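Local coordinates for cycloserine biosynthesis protein DcsG (Streptomyces lavendulae, PDB 6JIL) that closes O-ureido-D-serine into the antibiotic D-cycloserine, using ATP and magnesium, as an ATP-grasp ligase, at residues E179-H184 against K202-M207; T187-T190 against V195-H198; T211-V214 against D218-Q221. All coordinates share one frame; numbering follows the deposited sequence.

Contact 1: E179-H184 against K202-M207; sequences ESVDRH and KGAMLM. With ADP (adenosine-5'-diphosphate), chain G.
The ribose hydroxyl O2' of ADP takes a hydrogen bond from the backbone Met205 N, 3.2 Å away and noticeably bent at the hydrogen (138°), just beyond Ala204, the residue that meets helix 181-184. The methyl Ala204 CB presses against the backbone of that helix, 3.3 Å from Val181 O, and touches the branch Val181 CG1 at 4.0 Å. Val181 faces two ways: with CG1 anti to its backbone N (chi1 -179°) toward Ala204, the other methyl, CG2, comes 3.8 Å from ADP C2 at the rim of the adenine. Leu206 approaches from the opposite side of the base, its CD2 lying 3.3 Å from ADP C1', so the nucleoside is held between branched aliphatic side chains. The selenomethionine Met205 runs along the sugar edge, its CG 3.5 Å from ADP O3'. Farther out the contact turns polar, but through intermediaries. Asp182 OD2 is hydrogen-bonded to Tyr177 OH, while Asp182 OD1 forms a salt bridge with Arg149, whose other terminal nitrogen bonds to Leu206 O. One guanidinium group thus ties the short helix to the loop. Ser180 OG, on the far flank, is anchored on Arg259 O. Together the two segments supply part of the wall around the adenosine in the nucleotide cleft of the ATP-grasp fold.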
loop_
_atom_site.group_PDB
_atom_site.type_symbol
_atom_site.label_atom_id
_atom_site.label_comp_id
_atom_site.label_asym_id
_atom_site.label_seq_id
_atom_site.Cartn_x
_atom_site.Cartn_y
_atom_site.Cartn_z
ATOM N N GLU A 179 -19.815 -3.638 -0.108
ATOM C CA GLU A 179 -20.726 -3.607 -1.248
ATOM C C GLU A 179 -20.652 -2.415 -2.193
ATOM O O GLU A 179 -20.907 -2.561 -3.392
ATOM C CB GLU A 179 -22.167 -3.766 -0.749
ATOM C CG GLU A 179 -22.376 -5.007 0.118
ATOM C CD GLU A 179 -23.839 -5.259 0.449
ATOM O OE1 GLU A 179 -24.499 -4.350 1.001
ATOM O OE2 GLU A 179 -24.329 -6.371 0.159
ATOM N N SER A 180 -20.314 -1.239 -1.680
ATOM C CA SER A 180 -20.246 -0.065 -2.543
ATOM C C SER A 180 -19.128 -0.159 -3.570
ATOM O O SER A 180 -19.189 0.487 -4.605
ATOM C CB SER A 180 -20.054 1.211 -1.720
ATOM O OG SER A 180 -18.738 1.294 -1.202
ATOM N N VAL A 181 -18.112 -0.965 -3.298
ATOM C CA VAL A 181 -16.987 -1.078 -4.223
ATOM C C VAL A 181 -17.369 -1.622 -5.607
ATOM O O VAL A 181 -16.713 -1.315 -6.604
ATOM C CB VAL A 181 -15.854 -1.944 -3.614
ATOM C CG1 VAL A 181 -14.684 -2.034 -4.573
ATOM C CG2 VAL A 181 -15.391 -1.337 -2.309
ATOM N N ASP A 182 -18.430 -2.418 -5.668
ATOM C CA ASP A 182 -18.884 -2.981 -6.939
ATOM C C ASP A 182 -19.306 -1.902 -7.931
ATOM O O ASP A 182 -19.049 -2.013 -9.131
ATOM C CB ASP A 182 -20.061 -3.928 -6.705
ATOM C CG ASP A 182 -19.617 -5.333 -6.406
ATOM O OD1 ASP A 182 -20.482 -6.177 -6.092
ATOM O OD2 ASP A 182 -18.402 -5.599 -6.495
ATOM N N ARG A 183 -19.952 -0.857 -7.426
ATOM C CA ARG A 183 -20.415 0.220 -8.283
ATOM C C ARG A 183 -19.645 1.534 -8.183
ATOM O O ARG A 183 -19.666 2.330 -9.114
ATOM C CB ARG A 183 -21.906 0.470 -8.034
ATOM C CG ARG A 183 -22.360 0.286 -6.586
ATOM C CD ARG A 183 -23.889 0.398 -6.480
ATOM N NE ARG A 183 -24.400 0.038 -5.156
ATOM C CZ ARG A 183 -24.282 0.793 -4.067
ATOM N NH1 ARG A 183 -23.669 1.965 -4.131
ATOM N NH2 ARG A 183 -24.770 0.369 -2.907
ATOM N N HIS A 184 -18.951 1.757 -7.074
ATOM C CA HIS A 184 -18.214 3.004 -6.899
ATOM C C HIS A 184 -16.713 2.823 -6.736
ATOM O O HIS A 184 -15.997 3.776 -6.432
ATOM C CB HIS A 184 -18.775 3.760 -5.702
ATOM C CG HIS A 184 -20.215 4.127 -5.858
ATOM N ND1 HIS A 184 -21.176 3.788 -4.932
ATOM C CD2 HIS A 184 -20.862 4.780 -6.851
ATOM C CE1 HIS A 184 -22.356 4.213 -5.348
ATOM N NE2 HIS A 184 -22.193 4.818 -6.510
ATOM N N LYS A 202 -10.319 4.137 -8.819
ATOM C CA LYS A 202 -9.830 2.851 -9.281
ATOM C C LYS A 202 -11.021 1.905 -9.241
ATOM O O LYS A 202 -11.686 1.784 -8.210
ATOM C CB LYS A 202 -8.714 2.336 -8.365
ATOM C CG LYS A 202 -8.150 0.993 -8.801
ATOM C CD LYS A 202 -7.253 0.368 -7.737
ATOM C CE LYS A 202 -5.996 1.193 -7.499
ATOM N NZ LYS A 202 -5.099 0.551 -6.504
ATOM N N GLY A 203 -11.298 1.243 -10.362
ATOM C CA GLY A 203 -12.425 0.329 -10.412
ATOM C C GLY A 203 -12.270 -0.855 -9.478
ATOM O O GLY A 203 -11.188 -1.094 -8.944
ATOM N N ALA A 204 -13.358 -1.595 -9.278
ATOM C CA ALA A 204 -13.335 -2.770 -8.416
ATOM C C ALA A 204 -12.355 -3.774 -9.017
ATOM O O ALA A 204 -12.173 -3.812 -10.228
ATOM C CB ALA A 204 -14.734 -3.373 -8.322
HETATM N N MSE A 205 -11.723 -4.586 -8.176
HETATM C CA MSE A 205 -10.754 -5.572 -8.653
HETATM C C MSE A 205 -11.270 -7.007 -8.563
HETATM O O MSE A 205 -10.882 -7.874 -9.350
HETATM C CB MSE A 205 -9.462 -5.457 -7.844
HETATM C CG MSE A 205 -8.716 -4.145 -8.031
HETATM SE SE MSE A 205 -7.904 -4.002 -9.784
HETATM C CE MSE A 205 -8.983 -2.590 -10.549
ATOM N N LEU A 206 -12.140 -7.249 -7.592
ATOM C CA LEU A 206 -12.707 -8.569 -7.368
ATOM C C LEU A 206 -14.076 -8.703 -8.038
ATOM O O LEU A 206 -15.065 -8.136 -7.570
ATOM C CB LEU A 206 -12.834 -8.806 -5.861
ATOM C CG LEU A 206 -11.587 -9.140 -5.028
ATOM C CD1 LEU A 206 -10.305 -8.815 -5.780
ATOM C CD2 LEU A 206 -11.666 -8.396 -3.716
HETATM N N MSE A 207 -14.134 -9.461 -9.130
HETATM C CA MSE A 207 -15.385 -9.658 -9.855
HETATM C C MSE A 207 -16.270 -10.704 -9.191
HETATM O O MSE A 207 -15.778 -11.669 -8.607
HETATM C CB MSE A 207 -15.106 -10.089 -11.296
HETATM C CG MSE A 207 -14.352 -9.068 -12.133
HETATM SE SE MSE A 207 -15.123 -7.286 -12.108
HETATM C CE MSE A 207 -16.908 -7.702 -12.731
HETATM P PB ADP G . -3.621 -4.792 -2.462
HETATM O O1B ADP G . -4.192 -3.712 -3.514
HETATM O O2B ADP G . -2.472 -4.179 -1.664
HETATM O O3B ADP G . -3.104 -6.019 -3.245
HETATM P PA ADP G . -6.157 -4.436 -1.460
HETATM O O1A ADP G . -6.625 -4.213 -0.093
HETATM O O2A ADP G . -5.980 -3.016 -2.152
HETATM O O3A ADP G . -4.759 -5.277 -1.393
HETATM O "O5'" ADP G . -7.249 -5.339 -2.223
HETATM C "C5'" ADP G . -7.029 -5.266 -3.632
HETATM C "C4'" ADP G . -8.371 -4.985 -4.321
HETATM O "O4'" ADP G . -9.361 -5.944 -3.887
HETATM C "C3'" ADP G . -8.896 -3.601 -3.958
HETATM O "O3'" ADP G . -8.430 -2.605 -4.861
HETATM C "C2'" ADP G . -10.415 -3.786 -3.996
HETATM O "O2'" ADP G . -10.947 -3.535 -5.300
HETATM C "C1'" ADP G . -10.606 -5.255 -3.553
HETATM N N9 ADP G . -10.905 -5.352 -2.096
HETATM C C8 ADP G . -10.062 -5.787 -1.103
HETATM N N7 ADP G . -10.670 -5.794 0.046
HETATM C C5 ADP G . -11.938 -5.366 -0.118
HETATM C C6 ADP G . -13.102 -5.369 0.699
HETATM N N6 ADP G . -13.019 -5.679 2.049
HETATM N N1 ADP G . -14.290 -5.084 0.132
HETATM C C2 ADP G . -14.402 -4.806 -1.168
HETATM N N3 ADP G . -13.342 -4.798 -1.973
HETATM C C4 ADP G . -12.110 -5.068 -1.503
#

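Contact 2: T187-T190 against V195-H198; sequences TDLT and VYSH
Thr190 N donates to His198 O over 2.7 Å, nearly straight at the hydrogen (171°), and sets the register of the hairpin made by strands 186-192 and 195-202. The carbonyl of the same threonine serves two donors: Ser197 N lies 2.9 Å from Thr190 O, and His198 N reaches Thr190 O more weakly at 3.5 Å. Two consecutive residues facing one across the strands make a classic beta bulge; the short segments run antiparallel but strongly splayed, at 122°. Within the bulge, the side chains of Thr190 and His198 lie side by side, pointing the same way. The imidazole, set by chi1 (59°) between its own backbone N and carbonyl carbon, brings one face under Thr190 CB, a CH-pi contact of 3.8 Å to the ring centroid. Both nitrogens of the ring have partners. His198 ND1 meets Ser197 OG in the ring plane at 2.8 Å, and His198 NE2 bonds to Leu277 O, the same carbonyl that Thr190 OG1 uses. On the other side of the hairpin Leu189 crosses Tyr196 at about a right angle, Leu189 CD2 standing 3.9 Å from Tyr196 CE1; helix 227-244 packs against both, and Tyr196 OH has a weak bond to Ala225 N. Since a carbonyl can only accept, His198 NE2 probably carries a proton; if the ring is neutral, His198 ND1 could then accept from Ser197 OG.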
loop_
_atom_site.group_PDB
_atom_site.type_symbol
_atom_site.label_atom_id
_atom_site.label_comp_id
_atom_site.label_asym_id
_atom_site.label_seq_id
_atom_site.Cartn_x
_atom_site.Cartn_y
_atom_site.Cartn_z
ATOM N N THR A 187 -11.335 5.281 -3.955
ATOM C CA THR A 187 -10.642 6.528 -4.256
ATOM C C THR A 187 -9.278 6.500 -3.573
ATOM O O THR A 187 -9.183 6.292 -2.362
ATOM C CB THR A 187 -11.449 7.750 -3.770
ATOM O OG1 THR A 187 -12.766 7.703 -4.336
ATOM C CG2 THR A 187 -10.776 9.043 -4.210
ATOM N N ASP A 188 -8.227 6.695 -4.367
ATOM C CA ASP A 188 -6.853 6.679 -3.875
ATOM C C ASP A 188 -6.257 8.087 -3.842
ATOM O O ASP A 188 -6.018 8.688 -4.893
ATOM C CB ASP A 188 -5.997 5.768 -4.766
ATOM C CG ASP A 188 -6.432 4.300 -4.706
ATOM O OD1 ASP A 188 -7.510 4.008 -4.139
ATOM O OD2 ASP A 188 -5.694 3.438 -5.231
ATOM N N LEU A 189 -6.013 8.605 -2.636
ATOM C CA LEU A 189 -5.464 9.947 -2.467
ATOM C C LEU A 189 -3.955 9.943 -2.232
ATOM O O LEU A 189 -3.436 9.156 -1.444
ATOM C CB LEU A 189 -6.146 10.666 -1.297
ATOM C CG LEU A 189 -7.645 10.990 -1.350
ATOM C CD1 LEU A 189 -8.467 9.712 -1.257
ATOM C CD2 LEU A 189 -7.996 11.927 -0.193
ATOM N N THR A 190 -3.256 10.842 -2.913
ATOM C CA THR A 190 -1.813 10.946 -2.778
ATOM C C THR A 190 -1.442 12.204 -2.004
ATOM O O THR A 190 -1.953 13.289 -2.280
ATOM C CB THR A 190 -1.153 10.976 -4.149
ATOM O OG1 THR A 190 -1.340 9.704 -4.778
ATOM C CG2 THR A 190 0.322 11.269 -4.030
ATOM N N VAL A 195 0.496 16.955 2.877
ATOM C CA VAL A 195 -0.378 17.819 2.086
ATOM C C VAL A 195 -1.018 17.083 0.913
ATOM O O VAL A 195 -0.345 16.405 0.138
ATOM C CB VAL A 195 0.403 19.048 1.560
ATOM C CG1 VAL A 195 -0.481 19.902 0.654
ATOM C CG2 VAL A 195 0.913 19.864 2.736
ATOM N N TYR A 196 -2.332 17.214 0.796
ATOM C CA TYR A 196 -3.067 16.562 -0.274
ATOM C C TYR A 196 -2.613 17.080 -1.632
ATOM O O TYR A 196 -2.531 18.290 -1.848
ATOM C CB TYR A 196 -4.569 16.812 -0.113
ATOM C CG TYR A 196 -5.387 16.345 -1.293
ATOM C CD1 TYR A 196 -5.602 14.987 -1.526
ATOM C CD2 TYR A 196 -5.921 17.260 -2.195
ATOM C CE1 TYR A 196 -6.331 14.552 -2.630
ATOM C CE2 TYR A 196 -6.651 16.837 -3.311
ATOM C CZ TYR A 196 -6.851 15.483 -3.518
ATOM O OH TYR A 196 -7.568 15.066 -4.607
ATOM N N SER A 197 -2.323 16.163 -2.548
ATOM C CA SER A 197 -1.899 16.560 -3.883
ATOM C C SER A 197 -2.953 16.237 -4.927
ATOM O O SER A 197 -3.383 17.107 -5.673
ATOM C CB SER A 197 -0.595 15.862 -4.268
ATOM O OG SER A 197 -0.218 16.197 -5.595
ATOM N N HIS A 198 -3.376 14.981 -4.972
ATOM C CA HIS A 198 -4.353 14.563 -5.962
ATOM C C HIS A 198 -4.857 13.161 -5.659
ATOM O O HIS A 198 -4.348 12.477 -4.763
ATOM C CB HIS A 198 -3.704 14.546 -7.337
ATOM C CG HIS A 198 -2.526 13.625 -7.420
ATOM N ND1 HIS A 198 -1.263 13.988 -6.999
ATOM C CD2 HIS A 198 -2.432 12.334 -7.827
ATOM C CE1 HIS A 198 -0.443 12.962 -7.142
ATOM N NE2 HIS A 198 -1.126 11.947 -7.641
#

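Contact 3: T211-V214 against D218-Q221; sequences TVHV and DFRQ
Phe219 pushes the far end of its ring onto one face of the His213 imidazole, with Phe219 CZ 3.4 Å from His213 CG and offset toward the rim of the five-membered ring. The two side chains cross at about a right angle, yet their ring planes are inclined by 41° and the centroids are 4.9 Å apart, so the pair is oblique. Phe219 CZ also comes within 3.7 Å of His213 CB, and the neighbouring Phe219 CE2 lies 4.0 Å from both His213 ND1 and His213 CG. That ND1 nitrogen is buried here and has no hydrogen-bonding partner in the model. The opposite face of the imidazole carries the methyl Thr211 CG2, which leaves the ring sandwiched between an aliphatic group and an aromatic one. Phe219, at the end of a 3-10 turn, holds its CG anti to the carbonyl carbon (chi1 -78°), which carries the ring on to His213. Both residues belong to the long connection that leaves strand 195-202 and returns as strand 220-223, an outermost strand of the five-stranded antiparallel sheet in this ATP-grasp enzyme. His213 O is hydrogen-bonded to Ser144 OG, a residue that binds ATP, which places this part of the connection near the nucleotide site. Val214 turns its side chain away from Phe219, and it touches Tyr143, but the residue offers its carbonyl: Val214 O sits obliquely to the phenyl ring, 3.5 Å from Phe219 CD1. Next in sequence after the phenylalanine comes Arg220, inferred to be an active-site residue. Its guanidinium group is fixed by Pro215 O at NH2 and by Asn278 and Ser276 at NH1, and NH2 also binds a tartrate probably taken from the crystallisation liquor.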
loop_
_atom_site.group_PDB
_atom_site.type_symbol
_atom_site.label_atom_id
_atom_site.label_comp_id
_atom_site.label_asym_id
_atom_site.label_seq_id
_atom_site.Cartn_x
_atom_site.Cartn_y
_atom_site.Cartn_z
ATOM N N THR A 211 -13.253 -13.557 -10.916
ATOM C CA THR A 211 -12.125 -12.906 -11.561
ATOM C C THR A 211 -11.480 -11.887 -10.627
ATOM O O THR A 211 -12.163 -11.176 -9.887
ATOM C CB THR A 211 -12.563 -12.192 -12.847
ATOM O OG1 THR A 211 -13.300 -13.108 -13.670
ATOM C CG2 THR A 211 -11.345 -11.687 -13.611
ATOM N N VAL A 212 -10.155 -11.834 -10.659
ATOM C CA VAL A 212 -9.412 -10.898 -9.834
ATOM C C VAL A 212 -8.577 -10.035 -10.763
ATOM O O VAL A 212 -7.640 -10.515 -11.391
ATOM C CB VAL A 212 -8.488 -11.638 -8.850
ATOM C CG1 VAL A 212 -7.706 -10.636 -8.002
ATOM C CG2 VAL A 212 -9.314 -12.554 -7.970
ATOM N N HIS A 213 -8.931 -8.760 -10.870
ATOM C CA HIS A 213 -8.191 -7.856 -11.734
ATOM C C HIS A 213 -6.970 -7.269 -11.057
ATOM O O HIS A 213 -6.781 -7.388 -9.848
ATOM C CB HIS A 213 -9.089 -6.719 -12.232
ATOM C CG HIS A 213 -10.109 -7.161 -13.231
ATOM N ND1 HIS A 213 -11.465 -7.008 -13.032
ATOM C CD2 HIS A 213 -9.970 -7.785 -14.426
ATOM C CE1 HIS A 213 -12.117 -7.520 -14.061
ATOM N NE2 HIS A 213 -11.234 -7.998 -14.920
ATOM N N VAL A 214 -6.148 -6.633 -11.877
ATOM C CA VAL A 214 -4.930 -5.991 -11.442
ATOM C C VAL A 214 -5.116 -4.532 -11.904
ATOM O O VAL A 214 -5.497 -4.284 -13.043
ATOM C CB VAL A 214 -3.722 -6.730 -12.095
ATOM C CG1 VAL A 214 -2.996 -5.853 -13.092
ATOM C CG2 VAL A 214 -2.811 -7.245 -11.013
ATOM N N ASP A 218 -6.118 1.372 -17.452
ATOM C CA ASP A 218 -7.512 1.485 -17.853
ATOM C C ASP A 218 -8.459 1.405 -16.654
ATOM O O ASP A 218 -9.639 1.752 -16.751
ATOM C CB ASP A 218 -7.846 0.415 -18.897
ATOM C CG ASP A 218 -7.464 -0.977 -18.454
ATOM O OD1 ASP A 218 -6.356 -1.154 -17.907
ATOM O OD2 ASP A 218 -8.272 -1.900 -18.670
ATOM N N PHE A 219 -7.939 0.966 -15.515
ATOM C CA PHE A 219 -8.758 0.877 -14.313
ATOM C C PHE A 219 -8.649 2.149 -13.480
ATOM O O PHE A 219 -9.244 2.241 -12.406
ATOM C CB PHE A 219 -8.341 -0.317 -13.448
ATOM C CG PHE A 219 -8.854 -1.641 -13.939
ATOM C CD1 PHE A 219 -8.031 -2.501 -14.653
ATOM C CD2 PHE A 219 -10.158 -2.035 -13.673
ATOM C CE1 PHE A 219 -8.501 -3.739 -15.092
ATOM C CE2 PHE A 219 -10.637 -3.270 -14.110
ATOM C CZ PHE A 219 -9.806 -4.124 -14.819
ATOM N N ARG A 220 -7.895 3.130 -13.974
ATOM C CA ARG A 220 -7.712 4.382 -13.238
ATOM C C ARG A 220 -8.127 5.635 -13.997
ATOM O O ARG A 220 -8.116 5.665 -15.224
ATOM C CB ARG A 220 -6.250 4.540 -12.831
ATOM C CG ARG A 220 -5.603 3.262 -12.360
ATOM C CD ARG A 220 -4.199 3.517 -11.869
ATOM N NE ARG A 220 -3.521 2.262 -11.594
ATOM C CZ ARG A 220 -2.538 2.121 -10.716
ATOM N NH1 ARG A 220 -2.118 3.164 -10.017
ATOM N NH2 ARG A 220 -1.968 0.936 -10.548
ATOM N N GLN A 221 -8.484 6.671 -13.248
ATOM C CA GLN A 221 -8.861 7.950 -13.824
ATOM C C GLN A 221 -8.842 9.050 -12.774
ATOM O O GLN A 221 -9.261 8.839 -11.632
ATOM C CB GLN A 221 -10.236 7.871 -14.497
ATOM C CG GLN A 221 -11.341 7.292 -13.670
ATOM C CD GLN A 221 -12.653 7.276 -14.428
ATOM O OE1 GLN A 221 -12.740 6.728 -15.530
ATOM N NE2 GLN A 221 -13.686 7.881 -13.844
#

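Contacts 1 and 3 share the connection between strands 195-202 and 220-223: Met205 O probably accepts a hydrogen bond from His213 N at 2.6 Å, and Gly203 N probably donates to Phe219 O. Met205 also packs on Phe219, joining the nucleotide pocket to the aromatic pair. Contacts 1 and 2 are both partly buried, and contact 3 lies at the surface; contact 2 belongs to the sheet itself and is governed by direct backbone bonds, which contacts 1 and 3 lack across their segments. Contact 1 relies on aliphatic groups and the ligand, whereas contact 3 is a meeting of rings. Lys202 and Asp188 link contacts 1 and 2 by a long, weak ion pair.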